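Hypothetical protein SpyM3_0169 (Streptococcus pyogenes, PDB 1PG6) is of unknown function but belongs to the AIM24 family of the cupin clan and binds calcium ions. Local coordinates at residues 17-28 and 94-105; 119-130 and 150-161. All coordinates share one frame; numbering follows the deposited sequence.

Contact 1: 17-28 and 94-105. With CA (calcium ion), chain B.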
loop_
_atom_site.group_PDB
_atom_site.type_symbol
_atom_site.label_atom_id
_atom_site.label_comp_id
_atom_site.label_asym_id
_atom_site.label_seq_id
_atom_site.Cartn_x
_atom_site.Cartn_y
_atom_site.Cartn_z
ATOM N N ILE A 17 2.905 -15.287 6.300
ATOM C CA ILE A 17 3.328 -14.142 7.099
ATOM C C ILE A 17 3.810 -14.720 8.417
ATOM O O ILE A 17 3.096 -15.482 9.069
ATOM C CB ILE A 17 2.162 -13.166 7.379
ATOM C CG1 ILE A 17 1.680 -12.525 6.077
ATOM C CG2 ILE A 17 2.613 -12.079 8.349
ATOM C CD1 ILE A 17 0.455 -11.636 6.254
ATOM N N ASP A 18 5.032 -14.377 8.805
ATOM C CA ASP A 18 5.579 -14.887 10.055
ATOM C C ASP A 18 4.661 -14.496 11.220
ATOM O O ASP A 18 4.249 -13.342 11.322
ATOM C CB ASP A 18 6.974 -14.308 10.277
ATOM C CG ASP A 18 7.824 -15.191 11.143
ATOM O OD1 ASP A 18 8.528 -16.061 10.586
ATOM O OD2 ASP A 18 7.774 -15.027 12.379
ATOM N N GLN A 19 4.347 -15.448 12.098
ATOM C CA GLN A 19 3.460 -15.173 13.234
ATOM C C GLN A 19 4.202 -14.882 14.536
ATOM O O GLN A 19 3.680 -14.198 15.415
ATOM C CB GLN A 19 2.524 -16.358 13.485
ATOM C CG GLN A 19 1.765 -16.850 12.269
ATOM C CD GLN A 19 1.059 -18.169 12.528
ATOM O OE1 GLN A 19 0.142 -18.246 13.347
ATOM N NE2 GLN A 19 1.493 -19.217 11.836
ATOM N N ASN A 20 5.411 -15.411 14.668
ATOM C CA ASN A 20 6.174 -15.202 15.886
ATOM C C ASN A 20 6.946 -13.891 15.868
ATOM O O ASN A 20 7.128 -13.259 16.909
ATOM C CB ASN A 20 7.149 -16.357 16.105
ATOM C CG ASN A 20 6.454 -17.686 16.252
ATOM O OD1 ASN A 20 5.595 -17.853 17.113
ATOM N ND2 ASN A 20 6.825 -18.647 15.410
HETATM N N MSE A 21 7.406 -13.482 14.694
HETATM C CA MSE A 21 8.166 -12.248 14.601
HETATM C C MSE A 21 7.302 -11.014 14.812
HETATM O O MSE A 21 6.192 -10.914 14.288
HETATM C CB MSE A 21 8.888 -12.187 13.254
HETATM C CG MSE A 21 9.995 -13.231 13.124
HETATM SE SE MSE A 21 10.538 -13.509 11.268
HETATM C CE MSE A 21 10.404 -11.752 10.736
ATOM N N GLN A 22 7.810 -10.098 15.626
ATOM C CA GLN A 22 7.135 -8.842 15.929
ATOM C C GLN A 22 7.030 -8.021 14.647
ATOM O O GLN A 22 6.011 -7.388 14.372
ATOM C CB GLN A 22 7.946 -8.097 16.992
ATOM C CG GLN A 22 7.642 -6.632 17.135
ATOM C CD GLN A 22 8.491 -5.971 18.210
ATOM O OE1 GLN A 22 8.509 -4.750 18.329
ATOM N NE2 GLN A 22 9.195 -6.778 19.000
ATOM N N PHE A 23 8.106 -8.040 13.870
ATOM C CA PHE A 23 8.184 -7.331 12.586
ATOM C C PHE A 23 8.324 -8.474 11.583
ATOM O O PHE A 23 9.400 -9.031 11.401
ATOM C CB PHE A 23 9.407 -6.419 12.585
ATOM C CG PHE A 23 9.409 -5.434 13.714
ATOM C CD1 PHE A 23 8.448 -4.421 13.765
ATOM C CD2 PHE A 23 10.328 -5.558 14.757
ATOM C CE1 PHE A 23 8.392 -3.542 14.836
ATOM C CE2 PHE A 23 10.286 -4.685 15.840
ATOM C CZ PHE A 23 9.308 -3.667 15.881
ATOM N N PRO A 24 7.213 -8.841 10.935
ATOM C CA PRO A 24 7.133 -9.923 9.963
ATOM C C PRO A 24 7.824 -9.815 8.628
ATOM O O PRO A 24 8.062 -8.736 8.085
ATOM C CB PRO A 24 5.629 -10.102 9.780
ATOM C CG PRO A 24 5.129 -8.701 9.880
ATOM C CD PRO A 24 5.898 -8.187 11.088
ATOM N N LEU A 25 8.147 -10.993 8.122
ATOM C CA LEU A 25 8.746 -11.168 6.815
ATOM C C LEU A 25 7.638 -12.010 6.193
ATOM O O LEU A 25 6.930 -12.727 6.907
ATOM C CB LEU A 25 10.029 -11.986 6.949
ATOM C CG LEU A 25 11.278 -11.600 6.162
ATOM C CD1 LEU A 25 11.557 -10.106 6.263
ATOM C CD2 LEU A 25 12.446 -12.409 6.700
ATOM N N VAL A 26 7.443 -11.903 4.888
ATOM C CA VAL A 26 6.430 -12.718 4.243
ATOM C C VAL A 26 7.129 -13.584 3.203
ATOM O O VAL A 26 7.823 -13.078 2.323
ATOM C CB VAL A 26 5.316 -11.862 3.568
ATOM C CG1 VAL A 26 5.914 -10.888 2.574
ATOM C CG2 VAL A 26 4.300 -12.775 2.890
ATOM N N GLU A 27 6.979 -14.896 3.350
ATOM C CA GLU A 27 7.576 -15.847 2.427
ATOM C C GLU A 27 6.506 -16.171 1.398
ATOM O O GLU A 27 5.383 -16.542 1.753
ATOM C CB GLU A 27 8.004 -17.123 3.156
ATOM C CG GLU A 27 9.008 -16.913 4.281
ATOM C CD GLU A 27 9.375 -18.217 4.979
ATOM O OE1 GLU A 27 8.455 -18.944 5.409
ATOM O OE2 GLU A 27 10.580 -18.516 5.101
ATOM N N ILE A 28 6.857 -16.030 0.126
ATOM C CA ILE A 28 5.917 -16.266 -0.962
ATOM C C ILE A 28 6.360 -17.382 -1.899
ATOM O O ILE A 28 7.506 -17.415 -2.338
ATOM C CB ILE A 28 5.736 -14.979 -1.796
ATOM C CG1 ILE A 28 5.143 -13.870 -0.917
ATOM C CG2 ILE A 28 4.841 -15.243 -2.995
ATOM C CD1 ILE A 28 5.042 -12.532 -1.621
ATOM N N ALA A 94 11.063 -13.681 -0.494
ATOM C CA ALA A 94 10.648 -13.159 0.798
ATOM C C ALA A 94 10.660 -11.645 0.711
ATOM O O ALA A 94 11.575 -11.063 0.132
ATOM C CB ALA A 94 11.607 -13.640 1.892
ATOM N N LEU A 95 9.636 -11.021 1.280
ATOM C CA LEU A 95 9.511 -9.569 1.270
ATOM C C LEU A 95 9.492 -9.016 2.679
ATOM O O LEU A 95 9.086 -9.698 3.623
ATOM C CB LEU A 95 8.201 -9.145 0.603
ATOM C CG LEU A 95 7.882 -9.665 -0.794
ATOM C CD1 LEU A 95 6.532 -9.096 -1.249
ATOM C CD2 LEU A 95 8.999 -9.270 -1.740
ATOM N N ALA A 96 9.921 -7.766 2.808
ATOM C CA ALA A 96 9.924 -7.084 4.089
ATOM C C ALA A 96 9.326 -5.695 3.891
ATOM O O ALA A 96 9.681 -4.993 2.944
ATOM C CB ALA A 96 11.354 -6.958 4.612
ATOM N N PRO A 97 8.388 -5.297 4.760
ATOM C CA PRO A 97 7.758 -3.974 4.672
ATOM C C PRO A 97 8.832 -2.921 4.940
ATOM O O PRO A 97 9.785 -3.190 5.677
ATOM C CB PRO A 97 6.718 -4.007 5.791
ATOM C CG PRO A 97 6.412 -5.471 5.953
ATOM C CD PRO A 97 7.768 -6.107 5.822
ATOM N N ASN A 98 8.680 -1.724 4.374
ATOM C CA ASN A 98 9.681 -0.681 4.585
ATOM C C ASN A 98 9.531 0.074 5.901
ATOM O O ASN A 98 10.377 0.902 6.233
ATOM C CB ASN A 98 9.693 0.312 3.413
ATOM C CG ASN A 98 8.357 0.990 3.200
ATOM O OD1 ASN A 98 7.736 1.483 4.137
ATOM N ND2 ASN A 98 7.914 1.033 1.949
ATOM N N THR A 99 8.466 -0.201 6.651
ATOM C CA THR A 99 8.269 0.462 7.939
ATOM C C THR A 99 7.979 -0.558 9.041
ATOM O O THR A 99 7.410 -1.619 8.784
ATOM C CB THR A 99 7.105 1.500 7.898
ATOM O OG1 THR A 99 5.880 0.852 7.547
ATOM C CG2 THR A 99 7.381 2.582 6.878
ATOM N N PRO A 100 8.391 -0.259 10.281
ATOM C CA PRO A 100 8.160 -1.170 11.408
ATOM C C PRO A 100 6.667 -1.305 11.670
ATOM O O PRO A 100 5.993 -0.312 11.935
ATOM C CB PRO A 100 8.858 -0.476 12.574
ATOM C CG PRO A 100 9.895 0.394 11.904
ATOM C CD PRO A 100 9.187 0.908 10.698
ATOM N N GLY A 101 6.138 -2.522 11.598
ATOM C CA GLY A 101 4.718 -2.685 11.845
ATOM C C GLY A 101 4.216 -4.089 11.606
ATOM O O GLY A 101 4.898 -5.059 11.917
ATOM N N GLN A 102 3.020 -4.187 11.037
ATOM C CA GLN A 102 2.391 -5.470 10.769
ATOM C C GLN A 102 1.999 -5.594 9.303
ATOM O O GLN A 102 2.095 -4.637 8.534
ATOM C CB GLN A 102 1.137 -5.640 11.642
ATOM C CG GLN A 102 1.422 -5.747 13.153
ATOM C CD GLN A 102 0.156 -5.897 13.998
ATOM O OE1 GLN A 102 0.136 -6.623 14.998
ATOM N NE2 GLN A 102 -0.896 -5.201 13.606
ATOM N N ILE A 103 1.576 -6.793 8.929
ATOM C CA ILE A 103 1.136 -7.077 7.570
ATOM C C ILE A 103 -0.241 -7.711 7.679
ATOM O O ILE A 103 -0.495 -8.505 8.582
ATOM C CB ILE A 103 2.086 -8.074 6.857
ATOM C CG1 ILE A 103 3.474 -7.448 6.703
ATOM C CG2 ILE A 103 1.523 -8.455 5.485
ATOM C CD1 ILE A 103 4.533 -8.416 6.189
ATOM N N VAL A 104 -1.138 -7.342 6.774
ATOM C CA VAL A 104 -2.474 -7.912 6.768
ATOM C C VAL A 104 -2.760 -8.381 5.349
ATOM O O VAL A 104 -2.465 -7.677 4.382
ATOM C CB VAL A 104 -3.544 -6.872 7.222
ATOM C CG1 VAL A 104 -3.497 -5.635 6.338
ATOM C CG2 VAL A 104 -4.926 -7.499 7.204
ATOM N N ALA A 105 -3.301 -9.588 5.231
ATOM C CA ALA A 105 -3.631 -10.153 3.926
ATOM C C ALA A 105 -5.133 -10.021 3.721
ATOM O O ALA A 105 -5.919 -10.375 4.594
ATOM C CB ALA A 105 -3.219 -11.618 3.872
HETATM CA CA CA B . 5.138 -1.614 7.639
HETATM O O HOH W 1 4.954 -3.936 8.536
#
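Val26 and Leu95 pair across two antiparallel strands as a hydrogen-bonded pair. Val26 N reaches Leu95 O at 3.0 Å, Leu95 N returns to Val26 O at 2.9 Å, and both donors lie in the plane of the carbonyl they meet. Ala94 adds a CA-H...O contact to Val26 O. The two side chains run side by side in the same direction, and the fit is tight, with Val26 CG1 3.5 Å from Leu95 CB; a chi1 of 56° sets this methyl between the backbone N and carbonyl carbon of Val26. Farther along Leu95, CD1 meets Ile28 CD1 at 3.8 Å. Beyond the strand end the pairing gives way to apolar contacts. Leu25 CD1 rests on Ala96 CB, and the Pro24 ring slides past Ile103 in the opposite direction, its CG 3.7 Å from Ile103 CD1. The other branch of Ile103 takes the tip of Ile17: CD1 of Ile17 stands 3.4 Å from Ile103 CG2, closer than usual for two methyls. Phe23 lies at the loop's outer end, its ring edge turned to Gly101 N, while CE1 is 3.8 Å from Pro100 CB and Gln22 CG covers one ring face. Behind this layer the loop 96-102 curls round a calcium ion, gripped by both O and OG1 of Thr99 and by a water that also donates to Gln102 O; Asn161 and Ser162 complete the site. A backbone bond from Asp18 N to Leu25 O and an Asx motif at Asp18 close the 18-25 loop. Strands 26-30 and 91-95 are the central pair of a four-stranded antiparallel sheet flanked by 14-17 and 43-46, whereas strand 103-108, which carries Ile103, is an outermost strand of a second sheet beside 156-161.

Contact 2: 119-130 and 150-161. With CA (calcium ion), chain B.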
loop_
_atom_site.group_PDB
_atom_site.type_symbol
_atom_site.label_atom_id
_atom_site.label_comp_id
_atom_site.label_asym_id
_atom_site.label_seq_id
_atom_site.Cartn_x
_atom_site.Cartn_y
_atom_site.Cartn_z
ATOM N N ALA A 119 1.167 1.992 2.150
ATOM C CA ALA A 119 0.489 0.839 2.744
ATOM C C ALA A 119 0.570 -0.427 1.893
ATOM O O ALA A 119 0.309 -1.529 2.382
ATOM C CB ALA A 119 -0.978 1.173 3.032
ATOM N N PHE A 120 0.916 -0.275 0.621
ATOM C CA PHE A 120 1.008 -1.421 -0.272
ATOM C C PHE A 120 2.277 -2.232 -0.081
ATOM O O PHE A 120 3.376 -1.680 0.018
ATOM C CB PHE A 120 0.951 -0.972 -1.736
ATOM C CG PHE A 120 1.139 -2.093 -2.719
ATOM C CD1 PHE A 120 0.139 -3.041 -2.910
ATOM C CD2 PHE A 120 2.322 -2.213 -3.444
ATOM C CE1 PHE A 120 0.310 -4.090 -3.805
ATOM C CE2 PHE A 120 2.502 -3.260 -4.342
ATOM C CZ PHE A 120 1.494 -4.200 -4.523
ATOM N N LEU A 121 2.122 -3.552 -0.029
ATOM C CA LEU A 121 3.275 -4.442 0.093
ATOM C C LEU A 121 3.337 -5.421 -1.074
ATOM O O LEU A 121 4.384 -5.571 -1.705
ATOM C CB LEU A 121 3.245 -5.223 1.415
ATOM C CG LEU A 121 4.357 -6.271 1.533
ATOM C CD1 LEU A 121 5.712 -5.617 1.320
ATOM C CD2 LEU A 121 4.304 -6.946 2.905
ATOM N N ALA A 122 2.221 -6.085 -1.362
ATOM C CA ALA A 122 2.195 -7.053 -2.455
ATOM C C ALA A 122 0.796 -7.313 -2.992
ATOM O O ALA A 122 -0.212 -7.080 -2.320
ATOM C CB ALA A 122 2.827 -8.367 -2.006
ATOM N N LEU A 123 0.745 -7.823 -4.217
ATOM C CA LEU A 123 -0.525 -8.107 -4.862
ATOM C C LEU A 123 -0.362 -9.221 -5.881
ATOM O O LEU A 123 0.588 -9.223 -6.660
ATOM C CB LEU A 123 -1.037 -6.846 -5.562
ATOM C CG LEU A 123 -2.369 -6.954 -6.313
ATOM C CD1 LEU A 123 -3.510 -7.159 -5.325
ATOM C CD2 LEU A 123 -2.595 -5.678 -7.118
ATOM N N ASP A 124 -1.289 -10.171 -5.864
ATOM C CA ASP A 124 -1.263 -11.279 -6.807
ATOM C C ASP A 124 -1.196 -10.747 -8.233
ATOM O O ASP A 124 -1.853 -9.762 -8.565
ATOM C CB ASP A 124 -2.518 -12.137 -6.641
ATOM C CG ASP A 124 -2.235 -13.446 -5.944
ATOM O OD1 ASP A 124 -2.873 -13.724 -4.906
ATOM O OD2 ASP A 124 -1.372 -14.201 -6.440
ATOM N N GLY A 125 -0.390 -11.395 -9.068
ATOM C CA GLY A 125 -0.267 -10.968 -10.448
ATOM C C GLY A 125 -1.582 -11.117 -11.188
ATOM O O GLY A 125 -1.784 -10.517 -12.243
ATOM N N SER A 126 -2.479 -11.926 -10.635
ATOM C CA SER A 126 -3.785 -12.154 -11.242
ATOM C C SER A 126 -4.712 -10.964 -11.010
ATOM O O SER A 126 -5.710 -10.801 -11.711
ATOM C CB SER A 126 -4.419 -13.416 -10.658
ATOM O OG SER A 126 -4.585 -13.300 -9.257
ATOM N N ALA A 127 -4.380 -10.135 -10.025
ATOM C CA ALA A 127 -5.190 -8.964 -9.712
ATOM C C ALA A 127 -4.685 -7.734 -10.456
ATOM O O ALA A 127 -3.650 -7.778 -11.121
ATOM C CB ALA A 127 -5.184 -8.703 -8.205
ATOM N N GLN A 128 -5.418 -6.633 -10.323
ATOM C CA GLN A 128 -5.066 -5.388 -10.990
ATOM C C GLN A 128 -5.176 -4.230 -9.997
ATOM O O GLN A 128 -5.791 -4.362 -8.938
ATOM C CB GLN A 128 -6.025 -5.154 -12.161
ATOM C CG GLN A 128 -5.523 -4.186 -13.220
ATOM C CD GLN A 128 -4.643 -4.862 -14.264
ATOM O OE1 GLN A 128 -4.032 -4.195 -15.103
ATOM N NE2 GLN A 128 -4.582 -6.193 -14.222
ATOM N N TYR A 129 -4.579 -3.094 -10.335
ATOM C CA TYR A 129 -4.648 -1.934 -9.460
ATOM C C TYR A 129 -4.558 -0.652 -10.273
ATOM O O TYR A 129 -4.067 -0.649 -11.402
ATOM C CB TYR A 129 -3.505 -1.969 -8.433
ATOM C CG TYR A 129 -2.166 -1.512 -8.977
ATOM C CD1 TYR A 129 -1.820 -0.161 -8.985
ATOM C CD2 TYR A 129 -1.262 -2.424 -9.516
ATOM C CE1 TYR A 129 -0.607 0.271 -9.517
ATOM C CE2 TYR A 129 -0.045 -2.004 -10.054
ATOM C CZ TYR A 129 0.275 -0.660 -10.051
ATOM O OH TYR A 129 1.474 -0.241 -10.582
ATOM N N LYS A 130 -5.042 0.433 -9.688
ATOM C CA LYS A 130 -4.980 1.731 -10.335
ATOM C C LYS A 130 -4.640 2.773 -9.279
ATOM O O LYS A 130 -5.079 2.674 -8.132
ATOM C CB LYS A 130 -6.318 2.079 -10.984
ATOM C CG LYS A 130 -6.290 3.389 -11.744
ATOM C CD LYS A 130 -7.664 3.760 -12.278
ATOM C CE LYS A 130 -7.614 5.084 -13.030
ATOM N NZ LYS A 130 -7.080 6.183 -12.172
HETATM N N MSE A 150 -4.465 3.978 -3.963
HETATM C CA MSE A 150 -4.476 2.790 -4.804
HETATM C C MSE A 150 -5.777 2.027 -4.617
HETATM O O MSE A 150 -6.254 1.869 -3.496
HETATM C CB MSE A 150 -3.306 1.874 -4.430
HETATM C CG MSE A 150 -3.269 0.547 -5.170
HETATM SE SE MSE A 150 -1.872 -0.612 -4.493
HETATM C CE MSE A 150 -0.391 0.575 -4.715
ATOM N N THR A 151 -6.362 1.566 -5.718
ATOM C CA THR A 151 -7.597 0.791 -5.649
ATOM C C THR A 151 -7.380 -0.530 -6.379
ATOM O O THR A 151 -6.863 -0.553 -7.497
ATOM C CB THR A 151 -8.785 1.545 -6.290
ATOM O OG1 THR A 151 -9.097 2.704 -5.502
ATOM C CG2 THR A 151 -10.013 0.648 -6.351
ATOM N N THR A 152 -7.774 -1.624 -5.738
ATOM C CA THR A 152 -7.609 -2.958 -6.301
ATOM C C THR A 152 -8.796 -3.413 -7.138
ATOM O O THR A 152 -9.882 -2.840 -7.071
ATOM C CB THR A 152 -7.412 -4.016 -5.194
ATOM O OG1 THR A 152 -8.613 -4.126 -4.417
ATOM C CG2 THR A 152 -6.262 -3.620 -4.275
ATOM N N GLU A 153 -8.567 -4.466 -7.913
ATOM C CA GLU A 153 -9.587 -5.057 -8.766
ATOM C C GLU A 153 -9.129 -6.472 -9.085
ATOM O O GLU A 153 -7.935 -6.764 -9.046
ATOM C CB GLU A 153 -9.721 -4.252 -10.060
ATOM C CG GLU A 153 -10.749 -4.801 -11.034
ATOM C CD GLU A 153 -10.772 -4.039 -12.348
ATOM O OE1 GLU A 153 -9.726 -4.006 -13.037
ATOM O OE2 GLU A 153 -11.833 -3.475 -12.696
ATOM N N GLY A 154 -10.079 -7.353 -9.379
ATOM C CA GLY A 154 -9.731 -8.719 -9.722
ATOM C C GLY A 154 -9.706 -9.709 -8.575
ATOM O O GLY A 154 -10.101 -9.396 -7.451
ATOM N N LEU A 155 -9.237 -10.916 -8.872
ATOM C CA LEU A 155 -9.148 -11.979 -7.882
ATOM C C LEU A 155 -7.706 -12.137 -7.420
ATOM O O LEU A 155 -6.770 -11.909 -8.187
ATOM C CB LEU A 155 -9.639 -13.303 -8.477
ATOM C CG LEU A 155 -11.058 -13.326 -9.052
ATOM C CD1 LEU A 155 -11.364 -14.717 -9.593
ATOM C CD2 LEU A 155 -12.061 -12.950 -7.981
ATOM N N GLY A 156 -7.532 -12.530 -6.165
ATOM C CA GLY A 156 -6.194 -12.711 -5.639
ATOM C C GLY A 156 -6.066 -12.204 -4.222
ATOM O O GLY A 156 -7.061 -11.918 -3.552
ATOM N N THR A 157 -4.830 -12.098 -3.759
ATOM C CA THR A 157 -4.580 -11.619 -2.409
ATOM C C THR A 157 -3.806 -10.313 -2.424
ATOM O O THR A 157 -2.893 -10.135 -3.223
ATOM C CB THR A 157 -3.757 -12.630 -1.598
ATOM O OG1 THR A 157 -4.465 -13.871 -1.518
ATOM C CG2 THR A 157 -3.505 -12.096 -0.193
ATOM N N LEU A 158 -4.188 -9.404 -1.533
ATOM C CA LEU A 158 -3.521 -8.122 -1.385
ATOM C C LEU A 158 -2.843 -8.148 -0.022
ATOM O O LEU A 158 -3.450 -8.568 0.964
ATOM C CB LEU A 158 -4.533 -6.971 -1.406
ATOM C CG LEU A 158 -4.045 -5.645 -0.795
ATOM C CD1 LEU A 158 -3.042 -4.977 -1.737
ATOM C CD2 LEU A 158 -5.232 -4.716 -0.555
ATOM N N LEU A 159 -1.584 -7.735 0.033
ATOM C CA LEU A 159 -0.877 -7.665 1.307
ATOM C C LEU A 159 -0.643 -6.183 1.587
ATOM O O LEU A 159 -0.009 -5.491 0.790
ATOM C CB LEU A 159 0.474 -8.397 1.245
ATOM C CG LEU A 159 0.463 -9.910 1.002
ATOM C CD1 LEU A 159 1.886 -10.463 1.091
ATOM C CD2 LEU A 159 -0.423 -10.593 2.034
ATOM N N ALA A 160 -1.178 -5.694 2.704
ATOM C CA ALA A 160 -1.010 -4.302 3.099
ATOM C C ALA A 160 -0.121 -4.293 4.339
ATOM O O ALA A 160 -0.096 -5.267 5.090
ATOM C CB ALA A 160 -2.362 -3.669 3.413
ATOM N N ASN A 161 0.614 -3.207 4.548
ATOM C CA ASN A 161 1.516 -3.118 5.699
ATOM C C ASN A 161 1.272 -1.819 6.463
ATOM O O ASN A 161 0.891 -0.814 5.879
ATOM C CB ASN A 161 2.963 -3.153 5.209
ATOM C CG ASN A 161 3.400 -1.823 4.639
ATOM O OD1 ASN A 161 3.874 -0.957 5.373
ATOM N ND2 ASN A 161 3.212 -1.636 3.346
HETATM CA CA CA B . 5.138 -1.614 7.639
HETATM O O HOH W 2 -3.340 -15.685 -3.220
HETATM O O HOH W 3 -7.973 -11.873 -11.890
HETATM O O HOH W 1 4.954 -3.936 8.536
#
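Met150, a selenomethionine, meets two aromatic rings of the opposite segment along its length. Its CB lies 4.2 Å from Lys130 O, and CG, anti to the backbone N at chi1 176°, comes to 4.1 Å from Tyr129 CB. SE then approaches both rings obliquely, 4.2 Å from the Phe120 centroid and 5.1 Å from the Tyr129 centroid, giving two Met-aromatic contacts. The final bend, chi3 -55°, carries CE to 3.6 Å from Phe120 CB. Leu158 CD1 takes the edge of the Phe120 ring in its plane, and Ala122 N lies above one face toward the rim. Backbone bonds join antiparallel strands 120-124 and 156-161, and likewise 128-130 and 150-153, the first pair inside one six-stranded antiparallel sheet, the second at the edge of another. Between Phe120 and Ala122 the register slips by one residue: Leu121 N and Ala122 N both donate to Leu159 O, a classic beta bulge. Asp124 ends the first strand pair with a side-chain bond, OD1 taking Thr157 N at 2.8 Å on its anti lone pair; a water bridges the same oxygen to Thr157 OG1, while OD2 is held by Met13 N. A type I turn from Asp124 to Ala127 follows, where Ser126 OG donates to Leu155 O at 2.8 Å from above the carbonyl plane. At the far end Asn161 N bonds to Ala119 O, the amide ND2 donates to Gly118 O, and OD1 binds the calcium ion at 2.7 Å. The bond at ND2 probably helps fix the amide's rotation, with the oxygen toward the metal. The chemistry thus divides: selenomethionine, aromatic and leucine groups pack on the buried side, the carboxylate and hydroxyl tie down the turn, and an amide held at its nitrogen supplies a neutral oxygen ligand to calcium.

Contact 2 is the buried one, lying nearer the centre of the chain, while contact 1 is partly exposed and lies largely on loops. They meet in the six-stranded sheet where 103-108 and 156-161 are neighbours: Val104 N lies 2.9 Å from Ala160 O, a probable hydrogen bond, and Ala105 packs on Leu159. The two also share a calcium site, 94-105 supplying two ligand atoms and 150-161 one, beside a common water. Contact 1 has two backbone bonds and otherwise relies on apolar contacts, those of Ile103 reaching from one sheet to the other. Contact 2 has extensive strand pairing, a bulge, an aromatic-selenium core and polar side chains at its turn.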